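Local coordinates for acyl-CoA dehydrogenase (Mycobacterium thermoresistibile, PDB 3PFD), which catalyses the flavin-dependent dehydrogenation of 2,3-saturated acyl-CoA thioesters to their 2,3-dehydroacyl-CoA products, passing the electrons on to an acceptor, at residues L106-L111 with A132-A137; G209-K214 with P221-Y226. All blocks are in the same frame, centred on the assembly; numbering follows the deposited sequence.

Interaction 1: residues L106-L111 with A132-A137. With FDA (dihydroflavine-adenine dinucleotide), chain B.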
loop_
_atom_site.group_PDB
_atom_site.type_symbol
_atom_site.label_atom_id
_atom_site.label_comp_id
_atom_site.label_asym_id
_atom_site.label_seq_id
_atom_site.Cartn_x
_atom_site.Cartn_y
_atom_site.Cartn_z
ATOM N N LEU C 106 27.826 -4.733 15.654
ATOM C CA LEU C 106 28.342 -4.073 14.442
ATOM C C LEU C 106 29.854 -3.778 14.512
ATOM O O LEU C 106 30.578 -4.076 13.558
ATOM C CB LEU C 106 27.568 -2.771 14.151
ATOM C CG LEU C 106 27.757 -2.123 12.766
ATOM C CD1 LEU C 106 27.340 -3.088 11.644
ATOM C CD2 LEU C 106 26.999 -0.792 12.633
ATOM N N GLY C 107 30.319 -3.205 15.634
ATOM C CA GLY C 107 31.738 -2.794 15.803
ATOM C C GLY C 107 32.723 -3.918 16.114
ATOM O O GLY C 107 33.942 -3.673 16.264
ATOM N N THR C 108 32.215 -5.147 16.231
ATOM C CA THR C 108 33.102 -6.290 16.532
ATOM C C THR C 108 33.025 -7.440 15.543
ATOM O O THR C 108 33.890 -8.311 15.558
ATOM C CB THR C 108 32.950 -6.858 17.970
ATOM O OG1 THR C 108 31.580 -7.209 18.230
ATOM C CG2 THR C 108 33.467 -5.879 18.983
ATOM N N MET C 109 32.007 -7.435 14.686
ATOM C CA MET C 109 31.713 -8.601 13.853
ATOM C C MET C 109 32.801 -8.882 12.795
ATOM O O MET C 109 33.173 -10.029 12.598
ATOM C CB MET C 109 30.335 -8.474 13.210
ATOM C CG MET C 109 29.655 -9.807 12.919
ATOM S SD MET C 109 29.712 -10.957 14.322
ATOM C CE MET C 109 29.534 -12.483 13.392
ATOM N N GLY C 110 33.282 -7.830 12.124
ATOM C CA GLY C 110 34.422 -7.916 11.206
ATOM C C GLY C 110 35.624 -8.574 11.869
ATOM O O GLY C 110 36.264 -9.475 11.298
ATOM N N LEU C 111 35.892 -8.147 13.098
ATOM C CA LEU C 111 37.023 -8.645 13.870
ATOM C C LEU C 111 36.837 -10.109 14.210
ATOM O O LEU C 111 37.771 -10.901 14.075
ATOM C CB LEU C 111 37.223 -7.809 15.154
ATOM C CG LEU C 111 38.300 -8.280 16.144
ATOM C CD1 LEU C 111 39.707 -8.224 15.558
ATOM C CD2 LEU C 111 38.227 -7.462 17.411
ATOM N N ALA C 132 33.929 -2.147 27.774
ATOM C CA ALA C 132 34.143 -1.352 26.567
ATOM C C ALA C 132 33.045 -1.525 25.541
ATOM O O ALA C 132 32.725 -2.658 25.162
ATOM C CB ALA C 132 35.479 -1.722 25.923
ATOM N N MET C 133 32.515 -0.408 25.045
ATOM C CA MET C 133 31.656 -0.451 23.868
ATOM C C MET C 133 32.512 -0.351 22.610
ATOM O O MET C 133 33.613 0.202 22.638
ATOM C CB MET C 133 30.605 0.669 23.888
ATOM C CG MET C 133 29.857 0.817 25.208
ATOM S SD MET C 133 28.567 2.080 25.131
ATOM C CE MET C 133 28.859 2.828 23.520
ATOM N N ALA C 134 32.003 -0.898 21.516
ATOM C CA ALA C 134 32.663 -0.814 20.214
ATOM C C ALA C 134 31.766 -0.053 19.219
ATOM O O ALA C 134 30.559 -0.169 19.291
ATOM C CB ALA C 134 32.971 -2.211 19.678
ATOM N N SER C 135 32.378 0.713 18.316
ATOM C CA SER C 135 31.683 1.345 17.190
ATOM C C SER C 135 32.224 0.837 15.840
ATOM O O SER C 135 33.296 0.217 15.767
ATOM C CB SER C 135 31.813 2.873 17.274
ATOM O OG SER C 135 31.143 3.375 18.432
ATOM N N TYR C 136 31.484 1.134 14.783
ATOM C CA TYR C 136 31.804 0.721 13.423
ATOM C C TYR C 136 31.924 1.986 12.577
ATOM O O TYR C 136 30.947 2.689 12.370
ATOM C CB TYR C 136 30.676 -0.183 12.910
ATOM C CG TYR C 136 30.833 -0.731 11.504
ATOM C CD1 TYR C 136 31.760 -1.738 11.223
ATOM C CD2 TYR C 136 30.011 -0.289 10.467
ATOM C CE1 TYR C 136 31.884 -2.267 9.934
ATOM C CE2 TYR C 136 30.133 -0.809 9.172
ATOM C CZ TYR C 136 31.073 -1.795 8.922
ATOM O OH TYR C 136 31.197 -2.310 7.646
ATOM N N ALA C 137 33.130 2.273 12.099
ATOM C CA ALA C 137 33.403 3.513 11.387
ATOM C C ALA C 137 33.700 3.286 9.894
ATOM O O ALA C 137 34.852 3.030 9.490
ATOM C CB ALA C 137 34.544 4.261 12.089
HETATM P PA FDA B . 23.054 8.348 0.114
HETATM O O1A FDA B . 23.894 7.147 -0.226
HETATM O O2A FDA B . 23.419 9.716 -0.408
HETATM O O5B FDA B . 21.546 8.006 -0.342
HETATM C C5B FDA B . 20.587 9.012 -0.686
HETATM C C4B FDA B . 19.366 8.337 -1.327
HETATM O O4B FDA B . 19.722 7.752 -2.585
HETATM C C3B FDA B . 18.829 7.191 -0.468
HETATM O O3B FDA B . 17.407 7.141 -0.648
HETATM C C2B FDA B . 19.453 5.957 -1.100
HETATM O O2B FDA B . 18.683 4.771 -0.883
HETATM C C1B FDA B . 19.463 6.353 -2.559
HETATM N N9A FDA B . 20.441 5.581 -3.353
HETATM C C8A FDA B . 21.781 5.670 -3.278
HETATM N N7A FDA B . 22.335 4.814 -4.174
HETATM C C5A FDA B . 21.326 4.175 -4.816
HETATM C C6A FDA B . 21.289 3.192 -5.819
HETATM N N6A FDA B . 22.452 2.685 -6.334
HETATM N N1A FDA B . 20.081 2.753 -6.264
HETATM C C2A FDA B . 18.946 3.259 -5.731
HETATM N N3A FDA B . 18.942 4.209 -4.769
HETATM C C4A FDA B . 20.124 4.674 -4.289
HETATM N N1 FDA B . 27.655 4.567 9.200
HETATM C C2 FDA B . 28.762 4.100 9.856
HETATM O O2 FDA B . 29.859 3.936 9.258
HETATM N N3 FDA B . 28.691 3.814 11.174
HETATM C C4 FDA B . 27.536 3.978 11.857
HETATM O O4 FDA B . 27.546 3.708 13.070
HETATM C C4X FDA B . 26.372 4.434 11.206
HETATM N N5 FDA B . 25.243 4.715 11.889
HETATM C C5X FDA B . 24.368 5.623 11.423
HETATM C C6 FDA B . 23.499 6.304 12.288
HETATM C C7 FDA B . 22.649 7.306 11.786
HETATM C C7M FDA B . 21.703 8.038 12.715
HETATM C C8 FDA B . 22.636 7.601 10.430
HETATM C C8M FDA B . 21.719 8.666 9.854
HETATM C C9 FDA B . 23.485 6.921 9.577
HETATM C C9A FDA B . 24.359 5.946 10.068
HETATM N N10 FDA B . 25.386 5.441 9.241
HETATM C C10 FDA B . 26.456 4.732 9.852
HETATM C "C1'" FDA B . 25.470 5.853 7.839
HETATM C "C2'" FDA B . 24.439 5.126 6.964
HETATM O "O2'" FDA B . 24.764 3.735 6.738
HETATM C "C3'" FDA B . 24.287 5.915 5.682
HETATM O "O3'" FDA B . 23.479 7.084 5.970
HETATM C "C4'" FDA B . 23.634 5.087 4.559
HETATM O "O4'" FDA B . 24.538 4.082 4.092
HETATM C "C5'" FDA B . 23.218 5.949 3.375
HETATM O "O5'" FDA B . 24.298 6.820 3.013
HETATM P P FDA B . 24.000 8.392 2.841
HETATM O O1P FDA B . 23.384 8.885 4.126
HETATM O O2P FDA B . 25.244 9.060 2.301
HETATM O O3P FDA B . 22.829 8.432 1.734
#

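Interaction 2: residues G209-K214 with P221-Y226. With FDA (dihydroflavine-adenine dinucleotide), chain B.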
loop_
_atom_site.group_PDB
_atom_site.type_symbol
_atom_site.label_atom_id
_atom_site.label_comp_id
_atom_site.label_asym_id
_atom_site.label_seq_id
_atom_site.Cartn_x
_atom_site.Cartn_y
_atom_site.Cartn_z
ATOM N N GLY C 209 34.337 14.217 16.800
ATOM C CA GLY C 209 33.688 15.493 16.456
ATOM C C GLY C 209 32.301 15.626 17.061
ATOM O O GLY C 209 31.892 14.766 17.846
ATOM N N PRO C 210 31.567 16.693 16.683
ATOM C CA PRO C 210 30.212 17.016 17.160
ATOM C C PRO C 210 29.142 15.976 16.770
ATOM O O PRO C 210 29.298 15.234 15.800
ATOM C CB PRO C 210 29.885 18.364 16.493
ATOM C CG PRO C 210 31.036 18.680 15.596
ATOM C CD PRO C 210 32.010 17.569 15.585
ATOM N N LYS C 211 28.078 15.942 17.555
ATOM C CA LYS C 211 26.976 15.003 17.387
ATOM C C LYS C 211 25.931 15.570 16.437
ATOM O O LYS C 211 25.707 16.773 16.433
ATOM C CB LYS C 211 26.334 14.767 18.745
ATOM C CG LYS C 211 27.184 13.966 19.738
ATOM C CD LYS C 211 26.539 13.923 21.127
ATOM C CE LYS C 211 26.688 15.242 21.863
ATOM N NZ LYS C 211 25.980 15.236 23.180
ATOM N N GLU C 212 25.264 14.713 15.650
ATOM C CA GLU C 212 24.198 15.175 14.745
ATOM C C GLU C 212 22.929 15.505 15.539
ATOM O O GLU C 212 22.654 14.855 16.555
ATOM C CB GLU C 212 23.864 14.101 13.692
ATOM C CG GLU C 212 25.027 13.617 12.820
ATOM C CD GLU C 212 25.362 14.561 11.672
ATOM O OE1 GLU C 212 24.689 15.592 11.518
ATOM O OE2 GLU C 212 26.296 14.254 10.906
ATOM N N ARG C 213 22.188 16.521 15.081
ATOM C CA ARG C 213 20.821 16.836 15.553
ATOM C C ARG C 213 19.837 16.005 14.719
ATOM O O ARG C 213 19.797 16.155 13.505
ATOM C CB ARG C 213 20.501 18.318 15.363
ATOM C CG ARG C 213 21.226 19.269 16.318
ATOM C CD ARG C 213 20.952 20.740 15.985
ATOM N NE ARG C 213 21.221 21.019 14.564
ATOM C CZ ARG C 213 20.389 21.640 13.712
ATOM N NH1 ARG C 213 19.193 22.083 14.109
ATOM N NH2 ARG C 213 20.763 21.819 12.447
ATOM N N LYS C 214 19.061 15.137 15.353
ATOM C CA LYS C 214 18.355 14.076 14.587
ATOM C C LYS C 214 16.852 14.048 14.780
ATOM O O LYS C 214 16.317 14.615 15.735
ATOM C CB LYS C 214 18.941 12.681 14.867
ATOM C CG LYS C 214 20.430 12.575 14.678
ATOM C CD LYS C 214 20.898 11.109 14.536
ATOM C CE LYS C 214 20.784 10.304 15.843
ATOM N NZ LYS C 214 21.266 11.039 17.063
ATOM N N PRO C 221 24.537 8.949 20.493
ATOM C CA PRO C 221 25.487 9.908 19.902
ATOM C C PRO C 221 25.867 9.474 18.480
ATOM O O PRO C 221 26.219 8.300 18.251
ATOM C CB PRO C 221 26.716 9.850 20.829
ATOM C CG PRO C 221 26.366 8.884 21.959
ATOM C CD PRO C 221 25.135 8.115 21.550
ATOM N N THR C 222 25.780 10.415 17.547
ATOM C CA THR C 222 26.065 10.177 16.133
ATOM C C THR C 222 27.077 11.248 15.720
ATOM O O THR C 222 26.715 12.425 15.523
ATOM C CB THR C 222 24.776 10.267 15.280
ATOM O OG1 THR C 222 23.730 9.493 15.892
ATOM C CG2 THR C 222 25.016 9.772 13.841
ATOM N N THR C 223 28.344 10.839 15.619
ATOM C CA THR C 223 29.461 11.786 15.543
ATOM C C THR C 223 30.356 11.652 14.321
ATOM O O THR C 223 30.443 10.593 13.703
ATOM C CB THR C 223 30.392 11.698 16.801
ATOM O OG1 THR C 223 31.170 10.493 16.764
ATOM C CG2 THR C 223 29.575 11.733 18.082
ATOM N N GLU C 224 31.016 12.754 13.984
ATOM C CA GLU C 224 32.173 12.706 13.121
ATOM C C GLU C 224 33.383 12.149 13.900
ATOM O O GLU C 224 33.395 12.152 15.130
ATOM C CB GLU C 224 32.472 14.095 12.540
ATOM C CG GLU C 224 31.417 14.633 11.562
ATOM C CD GLU C 224 31.623 16.119 11.190
ATOM O OE1 GLU C 224 32.619 16.762 11.627
ATOM O OE2 GLU C 224 30.780 16.649 10.443
ATOM N N LEU C 225 34.381 11.644 13.176
ATOM C CA LEU C 225 35.628 11.177 13.780
ATOM C C LEU C 225 36.787 11.715 12.972
ATOM O O LEU C 225 36.707 11.736 11.758
ATOM C CB LEU C 225 35.709 9.649 13.778
ATOM C CG LEU C 225 34.684 8.798 14.530
ATOM C CD1 LEU C 225 35.040 7.330 14.286
ATOM C CD2 LEU C 225 34.586 9.127 16.034
ATOM N N TYR C 226 37.862 12.146 13.636
ATOM C CA TYR C 226 39.027 12.654 12.904
ATOM C C TYR C 226 40.280 11.824 13.171
ATOM O O TYR C 226 40.560 11.443 14.298
ATOM C CB TYR C 226 39.277 14.158 13.160
ATOM C CG TYR C 226 37.999 14.990 13.198
ATOM C CD1 TYR C 226 37.232 15.203 12.043
ATOM C CD2 TYR C 226 37.550 15.535 14.401
ATOM C CE1 TYR C 226 36.050 15.937 12.089
ATOM C CE2 TYR C 226 36.376 16.280 14.461
ATOM C CZ TYR C 226 35.630 16.471 13.303
ATOM O OH TYR C 226 34.464 17.202 13.392
HETATM P PA FDA B . 23.054 8.348 0.114
HETATM O O1A FDA B . 23.894 7.147 -0.226
HETATM O O2A FDA B . 23.419 9.716 -0.408
HETATM O O5B FDA B . 21.546 8.006 -0.342
HETATM C C5B FDA B . 20.587 9.012 -0.686
HETATM C C4B FDA B . 19.366 8.337 -1.327
HETATM O O4B FDA B . 19.722 7.752 -2.585
HETATM C C3B FDA B . 18.829 7.191 -0.468
HETATM O O3B FDA B . 17.407 7.141 -0.648
HETATM C C2B FDA B . 19.453 5.957 -1.100
HETATM O O2B FDA B . 18.683 4.771 -0.883
HETATM C C1B FDA B . 19.463 6.353 -2.559
HETATM N N9A FDA B . 20.441 5.581 -3.353
HETATM C C8A FDA B . 21.781 5.670 -3.278
HETATM N N7A FDA B . 22.335 4.814 -4.174
HETATM C C5A FDA B . 21.326 4.175 -4.816
HETATM C C6A FDA B . 21.289 3.192 -5.819
HETATM N N6A FDA B . 22.452 2.685 -6.334
HETATM N N1A FDA B . 20.081 2.753 -6.264
HETATM C C2A FDA B . 18.946 3.259 -5.731
HETATM N N3A FDA B . 18.942 4.209 -4.769
HETATM C C4A FDA B . 20.124 4.674 -4.289
HETATM N N1 FDA B . 27.655 4.567 9.200
HETATM C C2 FDA B . 28.762 4.100 9.856
HETATM O O2 FDA B . 29.859 3.936 9.258
HETATM N N3 FDA B . 28.691 3.814 11.174
HETATM C C4 FDA B . 27.536 3.978 11.857
HETATM O O4 FDA B . 27.546 3.708 13.070
HETATM C C4X FDA B . 26.372 4.434 11.206
HETATM N N5 FDA B . 25.243 4.715 11.889
HETATM C C5X FDA B . 24.368 5.623 11.423
HETATM C C6 FDA B . 23.499 6.304 12.288
HETATM C C7 FDA B . 22.649 7.306 11.786
HETATM C C7M FDA B . 21.703 8.038 12.715
HETATM C C8 FDA B . 22.636 7.601 10.430
HETATM C C8M FDA B . 21.719 8.666 9.854
HETATM C C9 FDA B . 23.485 6.921 9.577
HETATM C C9A FDA B . 24.359 5.946 10.068
HETATM N N10 FDA B . 25.386 5.441 9.241
HETATM C C10 FDA B . 26.456 4.732 9.852
HETATM C "C1'" FDA B . 25.470 5.853 7.839
HETATM C "C2'" FDA B . 24.439 5.126 6.964
HETATM O "O2'" FDA B . 24.764 3.735 6.738
HETATM C "C3'" FDA B . 24.287 5.915 5.682
HETATM O "O3'" FDA B . 23.479 7.084 5.970
HETATM C "C4'" FDA B . 23.634 5.087 4.559
HETATM O "O4'" FDA B . 24.538 4.082 4.092
HETATM C "C5'" FDA B . 23.218 5.949 3.375
HETATM O "O5'" FDA B . 24.298 6.820 3.013
HETATM P P FDA B . 24.000 8.392 2.841
HETATM O O1P FDA B . 23.384 8.885 4.126
HETATM O O2P FDA B . 25.244 9.060 2.301
HETATM O O3P FDA B . 22.829 8.432 1.734
HETATM O O HOH W 1 23.809 12.586 17.766
#

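Interaction 1: residues L106-L111 with A132-A137
Helix 106-111 and strand 134-137 run at 76° to each other with their axes 6.2 Å apart at the closest point, where Gly107 lies over Tyr136 with the two CA atoms separated by 4.2 Å. Glycine suits this crossing because it has no side chain to hold the backbones apart: Gly107 CA comes to 3.4 Å from Ser135 O. The helix is kinked here, since the N of Thr108 lacks the bond to the preceding turn. No hydrogen bond joins the two segments, and the contact is one of apolar surfaces.

Leu106 and Tyr136 make the main side-chain contact, crossing at about a right angle. Leu106 turns CG away from its own N (chi1 -167°), bringing that branch point to 3.5 Å from Tyr136 CB. From there CD1 reaches over one face of the ring as a CH-pi contact, 4.3 Å from the centroid and displaced toward the rim, while CD2 packs beside CB and CD2 of the tyrosine. A branched leucine can thus meet both the stem and the ring. Two residues away on each segment, the small Ala134 CB fits against Thr108 CG2 at 3.8 Å, the methyl branch of the threonine serving the apolar side while OG1 is engaged by Asn104 and His68.

Tyr136 also serves the cofactor through its backbone: the flavin N3 donates a nearly straight hydrogen bond (173°) of 2.8 Å to Tyr136 O, so the strand backbone reads the pyrimidine edge of the reduced flavin. Around this buried junction, Gly107 O accepts a bond from Thr180 OG1 of strand 178-184, Leu106 and Tyr136 rest on helix 244-253, and Thr108 and Leu111 pack on helix 117-129.

Interaction 2: residues G209-K214 with P221-Y226
Gly209 faces Glu224, yet Lys211 faces Thr223: two steps along one strand answer to a single step along its antiparallel partner, so the register of the hairpin slips by one residue at Pro210. Proline has no N-H to offer, which suits the residue at the slip. On one side of it Gly209 N donates to Glu224 O at 2.8 Å, approaching from above the carbonyl plane; on the other, Glu212 N donates to Thr222 O at 2.7 Å. Between them Lys211 and Thr223 form a non-hydrogen-bonded pair whose CG and CG2 touch, and Pro210 O receives a CA-H...O contact from Thr223.

Gly209, lacking a side chain, lets the ring of Tyr226 come close, its CE2 3.4 Å from Gly209 CA. Pro210 CD lies at the ring's edge, near its plane. The phenol reaches back along its own strand, Tyr226 OH donating to Glu224 OE1 at 2.6 Å, which fixes both the ring and the carboxylate beside the proline.

At the turn end, Lys214 bends at chi3 (-70°) and again at chi4, folding its chain over Thr222. Its CD lies 3.7 Å from the flavin methyl C7M, and Thr222 CG2 approaches the same methyl at 3.9 Å, so an aliphatic lysine stem and a threonine methyl border the flavin's dimethylbenzene end. Lys214 NZ is held by Ser220 O and Ile217 O, and with Thr222 N it donates to a water that also reaches Glu212 O.

Glu212 and Glu224 both form salt bridges to Arg141 through OE2, so the shared guanidinium probably offsets their mutual repulsion and favours the ionised carboxylates. The ammonium of Lys214, bonded to backbone carbonyls and a water, is probably turned to those partners, and it is the aliphatic part of Lys214 that meets the flavin.

In the fold
The two contacts follow one another along the chain, interaction 1 closing before interaction 2 opens, and their centres lie about 17 Å apart. Interaction 1 joins helix 95-114 of the N-terminal helical region to strand 134-137, an outermost strand of the mixed sheet; interaction 2 is a hairpin at the edge of the separate antiparallel sheet, between strands 206-211 and 222-233. They touch where Ala137 CB meets Leu225 CD1 at 3.8 Å. Both border the same reduced flavin, 132-137 at its pyrimidine end and 209-214 with 221-226 at its methyl C7M, so that the middle domain of this acyl-CoA dehydrogenase fold brackets the isoalloxazine from two ends.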